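Local coordinates for protein farnesyl diphosphate phosphatase YisP (PDB 3WE9) that hydrolyses farnesyl diphosphate to farnesol and diphosphate, with less activity on shorter and longer isoprenyl diphosphates, and takes part in biofilm formation, at residues Gln173-Arg176 with Ile177-Val181; Lys113-Asp117 with Leu118-Leu122. One frame throughout, in Å; residues are numbered along the deposited sequence.

Contact 1: Gln173-Arg176 with Ile177-Val181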
loop_
_atom_site.group_PDB
_atom_site.type_symbol
_atom_site.label_atom_id
_atom_site.label_comp_id
_atom_site.label_asym_id
_atom_site.label_seq_id
_atom_site.Cartn_x
_atom_site.Cartn_y
_atom_site.Cartn_z
ATOM N N GLN A 173 12.332 9.246 -5.079
ATOM C CA GLN A 173 11.980 8.754 -3.753
ATOM C C GLN A 173 12.532 9.701 -2.682
ATOM O O GLN A 173 11.847 10.012 -1.703
ATOM C CB GLN A 173 12.520 7.330 -3.577
ATOM C CG GLN A 173 11.976 6.370 -4.643
ATOM C CD GLN A 173 12.614 4.990 -4.615
ATOM O OE1 GLN A 173 13.835 4.854 -4.605
ATOM N NE2 GLN A 173 11.778 3.954 -4.619
ATOM N N LYS A 174 13.762 10.176 -2.882
ATOM C CA LYS A 174 14.393 11.100 -1.946
ATOM C C LYS A 174 13.600 12.406 -1.864
ATOM O O LYS A 174 13.560 13.052 -0.818
ATOM C CB LYS A 174 15.834 11.407 -2.375
ATOM C CG LYS A 174 16.803 10.232 -2.255
ATOM C CD LYS A 174 18.218 10.684 -2.607
ATOM C CE LYS A 174 19.258 9.614 -2.317
ATOM N NZ LYS A 174 19.070 8.407 -3.164
ATOM N N ASN A 175 12.964 12.780 -2.971
ATOM C CA ASN A 175 12.168 14.007 -3.029
ATOM C C ASN A 175 10.960 14.004 -2.099
ATOM O O ASN A 175 10.452 15.065 -1.730
ATOM C CB ASN A 175 11.676 14.257 -4.457
ATOM C CG ASN A 175 12.696 14.980 -5.311
ATOM O OD1 ASN A 175 12.519 15.118 -6.520
ATOM N ND2 ASN A 175 13.765 15.452 -4.686
ATOM N N ARG A 176 10.493 12.818 -1.724
ATOM C CA ARG A 176 9.331 12.740 -0.847
ATOM C C ARG A 176 9.649 12.958 0.630
ATOM O O ARG A 176 8.736 13.108 1.442
ATOM C CB ARG A 176 8.592 11.411 -1.067
ATOM C CG ARG A 176 8.074 11.259 -2.507
ATOM C CD ARG A 176 7.136 10.062 -2.669
ATOM N NE ARG A 176 6.845 9.759 -4.075
ATOM C CZ ARG A 176 6.169 10.553 -4.906
ATOM N NH1 ARG A 176 5.694 11.717 -4.493
ATOM N NH2 ARG A 176 5.972 10.182 -6.164
ATOM N N ILE A 177 10.935 12.981 0.984
ATOM C CA ILE A 177 11.328 13.229 2.373
ATOM C C ILE A 177 11.055 14.713 2.667
ATOM O O ILE A 177 11.600 15.596 2.001
ATOM C CB ILE A 177 12.826 12.950 2.602
ATOM C CG1 ILE A 177 13.140 11.494 2.242
ATOM C CG2 ILE A 177 13.193 13.240 4.058
ATOM C CD1 ILE A 177 14.616 11.201 2.129
ATOM N N PRO A 178 10.205 14.998 3.667
ATOM C CA PRO A 178 9.850 16.370 4.045
ATOM C C PRO A 178 11.035 17.202 4.521
ATOM O O PRO A 178 11.667 16.888 5.529
ATOM C CB PRO A 178 8.809 16.166 5.141
ATOM C CG PRO A 178 8.217 14.837 4.816
ATOM C CD PRO A 178 9.434 14.032 4.465
ATOM N N ARG A 179 11.327 18.274 3.791
ATOM C CA ARG A 179 12.440 19.144 4.140
ATOM C C ARG A 179 12.294 19.777 5.522
ATOM O O ARG A 179 13.295 20.056 6.189
ATOM C CB ARG A 179 12.625 20.221 3.062
ATOM C CG ARG A 179 13.627 19.836 1.966
ATOM C CD ARG A 179 13.384 18.432 1.399
ATOM N NE ARG A 179 14.379 18.090 0.385
ATOM C CZ ARG A 179 14.414 16.944 -0.287
ATOM N NH1 ARG A 179 13.504 15.993 -0.063
ATOM N NH2 ARG A 179 15.362 16.749 -1.197
ATOM N N GLN A 180 11.059 20.010 5.956
ATOM C CA GLN A 180 10.843 20.593 7.280
ATOM C C GLN A 180 11.175 19.573 8.365
ATOM O O GLN A 180 11.616 19.937 9.453
ATOM C CB GLN A 180 9.398 21.072 7.446
ATOM C CG GLN A 180 9.085 22.367 6.716
ATOM C CD GLN A 180 10.046 23.476 7.087
ATOM O OE1 GLN A 180 10.138 23.872 8.252
ATOM N NE2 GLN A 180 10.778 23.980 6.099
ATOM N N VAL A 181 10.955 18.296 8.072
ATOM C CA VAL A 181 11.275 17.253 9.040
ATOM C C VAL A 181 12.802 17.105 9.070
ATOM O O VAL A 181 13.402 16.985 10.135
ATOM C CB VAL A 181 10.614 15.900 8.661
ATOM C CG1 VAL A 181 11.077 14.805 9.619
ATOM C CG2 VAL A 181 9.091 16.027 8.732
#

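Contact 2: Lys113-Asp117 with Leu118-Leu122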
loop_
_atom_site.group_PDB
_atom_site.type_symbol
_atom_site.label_atom_id
_atom_site.label_comp_id
_atom_site.label_asym_id
_atom_site.label_seq_id
_atom_site.Cartn_x
_atom_site.Cartn_y
_atom_site.Cartn_z
ATOM N N LYS A 113 9.807 18.575 -7.470
ATOM C CA LYS A 113 10.285 19.337 -6.333
ATOM C C LYS A 113 10.102 18.578 -5.038
ATOM O O LYS A 113 9.116 17.872 -4.847
ATOM C CB LYS A 113 9.571 20.692 -6.253
ATOM C CG LYS A 113 9.710 21.518 -7.509
ATOM C CD LYS A 113 9.335 22.963 -7.277
ATOM C CE LYS A 113 9.872 23.833 -8.399
ATOM N NZ LYS A 113 9.871 25.268 -8.018
ATOM N N PRO A 114 11.065 18.727 -4.120
ATOM C CA PRO A 114 11.033 18.062 -2.817
ATOM C C PRO A 114 9.818 18.495 -1.999
ATOM O O PRO A 114 9.324 19.612 -2.147
ATOM C CB PRO A 114 12.353 18.499 -2.169
ATOM C CG PRO A 114 13.246 18.822 -3.363
ATOM C CD PRO A 114 12.300 19.516 -4.286
ATOM N N TYR A 115 9.325 17.593 -1.157
ATOM C CA TYR A 115 8.189 17.903 -0.308
ATOM C C TYR A 115 8.708 18.782 0.813
ATOM O O TYR A 115 9.832 18.594 1.278
ATOM C CB TYR A 115 7.579 16.625 0.269
ATOM C CG TYR A 115 6.731 15.829 -0.702
ATOM C CD1 TYR A 115 6.595 16.217 -2.041
ATOM C CD2 TYR A 115 6.073 14.676 -0.283
ATOM C CE1 TYR A 115 5.820 15.463 -2.931
ATOM C CE2 TYR A 115 5.306 13.923 -1.160
ATOM C CZ TYR A 115 5.184 14.316 -2.478
ATOM O OH TYR A 115 4.451 13.538 -3.344
ATOM N N ASP A 116 7.896 19.736 1.254
ATOM C CA ASP A 116 8.326 20.647 2.306
ATOM C C ASP A 116 7.819 20.245 3.682
ATOM O O ASP A 116 8.602 20.028 4.601
ATOM C CB ASP A 116 7.861 22.071 1.981
ATOM C CG ASP A 116 8.471 23.105 2.904
ATOM O OD1 ASP A 116 9.717 23.209 2.933
ATOM O OD2 ASP A 116 7.712 23.808 3.605
ATOM N N ASP A 117 6.499 20.161 3.806
ATOM C CA ASP A 117 5.819 19.798 5.047
ATOM C C ASP A 117 5.577 18.298 5.130
ATOM O O ASP A 117 5.504 17.615 4.114
ATOM C CB ASP A 117 4.434 20.459 5.113
ATOM C CG ASP A 117 4.483 21.906 5.505
ATOM O OD1 ASP A 117 3.399 22.522 5.574
ATOM O OD2 ASP A 117 5.590 22.430 5.749
ATOM N N LEU A 118 5.419 17.801 6.349
ATOM C CA LEU A 118 5.108 16.397 6.538
ATOM C C LEU A 118 3.704 16.227 5.936
ATOM O O LEU A 118 3.406 15.215 5.307
ATOM C CB LEU A 118 5.114 16.055 8.033
ATOM C CG LEU A 118 4.670 14.657 8.466
ATOM C CD1 LEU A 118 5.363 13.598 7.620
ATOM C CD2 LEU A 118 4.976 14.466 9.947
ATOM N N ASP A 119 2.859 17.245 6.107
ATOM C CA ASP A 119 1.497 17.213 5.570
ATOM C C ASP A 119 1.479 16.912 4.080
ATOM O O ASP A 119 0.576 16.240 3.586
ATOM C CB ASP A 119 0.777 18.545 5.816
ATOM C CG ASP A 119 0.145 18.628 7.194
ATOM O OD1 ASP A 119 0.163 17.616 7.923
ATOM O OD2 ASP A 119 -0.382 19.709 7.542
ATOM N N GLU A 120 2.473 17.414 3.358
ATOM C CA GLU A 120 2.542 17.174 1.927
ATOM C C GLU A 120 2.754 15.681 1.641
ATOM O O GLU A 120 2.146 15.123 0.724
ATOM C CB GLU A 120 3.670 18.006 1.309
ATOM C CG GLU A 120 3.657 18.027 -0.208
ATOM C CD GLU A 120 4.605 19.060 -0.793
ATOM O OE1 GLU A 120 4.711 19.127 -2.038
ATOM O OE2 GLU A 120 5.241 19.806 -0.015
ATOM N N LEU A 121 3.619 15.037 2.421
ATOM C CA LEU A 121 3.866 13.607 2.241
ATOM C C LEU A 121 2.601 12.822 2.605
ATOM O O LEU A 121 2.220 11.888 1.901
ATOM C CB LEU A 121 5.023 13.144 3.134
ATOM C CG LEU A 121 5.331 11.639 3.106
ATOM C CD1 LEU A 121 5.767 11.211 1.710
ATOM C CD2 LEU A 121 6.424 11.326 4.119
ATOM N N LEU A 122 1.962 13.210 3.707
ATOM C CA LEU A 122 0.745 12.547 4.176
ATOM C C LEU A 122 -0.395 12.690 3.181
ATOM O O LEU A 122 -1.151 11.746 2.947
ATOM C CB LEU A 122 0.306 13.123 5.528
ATOM C CG LEU A 122 1.260 12.911 6.705
ATOM C CD1 LEU A 122 0.690 13.557 7.967
ATOM C CD2 LEU A 122 1.469 11.418 6.911
HETATM O O HOH W 1 6.659 21.186 -2.268
HETATM O O HOH W 2 2.294 21.857 8.112
#

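Contact 1: Gln173-Arg176 with Ile177-Val181
Arg-179 reaches back along the chain and grips two backbone carbonyls with a single nitrogen. Its NH1 donates to Lys-174 O at 3.0 Å, with an N-H...O angle of 156°. The same NH1 donates to Ile-177 O at 2.8 Å. Both oxygens lie at the edge of the guanidinium, close to its plane. They are met differently. The bond to Ile-177 O falls on a lone pair in the carbonyl plane, while NH1 is tilted from the plane of the Lys-174 carbonyl. The bend at chi2 (48°) turns the arginine chain back over the turn. On the far side of the guanidinium, NE forms a salt bridge with Glu-189, so the group is held from more than one direction.

Lys-174 O takes a second bond, from Ile-177 N at 3.2 Å. This donor stands above the carbonyl plane, on the face opposite to NH1. Two donors thus fix the oxygen that closes the turn. Next to it, Arg-176 N bonds to Gln-173 O at 3.1 Å.

Packing follows the same path. Ile-177 lays CG1 and CD1 alongside the Lys-174 carbonyl, with CD1 3.6 Å from Lys-174 O. CG1 is anti to the carbonyl carbon (chi1 -59°), which brings that branch back beside the backbone N and the turn. Beyond it the buried isoleucine side chain touches Leu-192 and Thr-204. The Pro-178 ring lies against the carbonyl of Arg-176, two residues back, with CD 3.2 Å from Arg-176 O.

The whole is a short link between helices 171-174 and 179-185, made by a type I beta turn (Lys-174 to Ile-177) and the N-cap Pro-178. An arginine from the first turn of the next helix bonds to the carbonyls of the turn's first and last residues.

Contact 2: Lys113-Asp117 with Leu118-Leu122
Glu-120 reaches back from the first turn of its helix to Tyr-115 and Asp-116. The main hydrogen bond runs from Asp-116 N to Glu-120 OE2, at 2.9 Å and nearly straight (173°). The donor comes from above the carboxylate plane. A water lies 2.8 Å from Glu-120 OE1 and also near Pro-114 O, but with more acceptors around it than protons it may not serve both at once. OE2 holds the loop directly; OE1 probably does so through the water. A weak backbone bond (3.1 Å) joins Glu-120 N to Asp-117 O.

The aromatic contact involves the same glutamate. Its CG lies over one face of the Tyr-115 ring, 4.0 Å from the centroid, in a CH-pi contact. The carboxylate is stacked on the ring, with the planes only 17° apart. CG is anti to the backbone N (chi1 -169°) and the rest of the chain is extended, which carries the carboxylate past the CG/CD1 rim of the ring to the backbone of Asp-116.

Apolar packing comes from Leu-121. Its CB is 3.9 Å from Tyr-115 CD2.

Asp-117 occupies the N-cap position, but its side chain makes no capping bond. Instead its OD1 accepts from a second water, 2.8 Å away.

The loop after helix 98-107 folds back on the first turn of helix 118-140. Leu-118 and Leu-121 pack on helix 199-221, and Leu-121 also meets Leu-161 and Phe-164 of helix 145-165.

How the contacts relate
The two contacts lie side by side, their centres about 6 Å apart and about 18 to 19 Å from the centre of the chain. Contact 2 comes first in sequence, at the start of helix 118-140. Contact 1 follows after helix 145-165 and joins helices 171-174 and 179-185. Their backbones meet directly: Tyr-115 N is 2.8 Å from Asn-175 O, and Gln-180 N is 2.8 Å from Asp-116 O, both probable hydrogen bonds. Pro-114 also packs on Arg-179. Two connecting segments far apart in sequence are thus paired. Both contacts also pack on helix 199-221, within the all-helical squalene/phytoene synthase fold of this monomer.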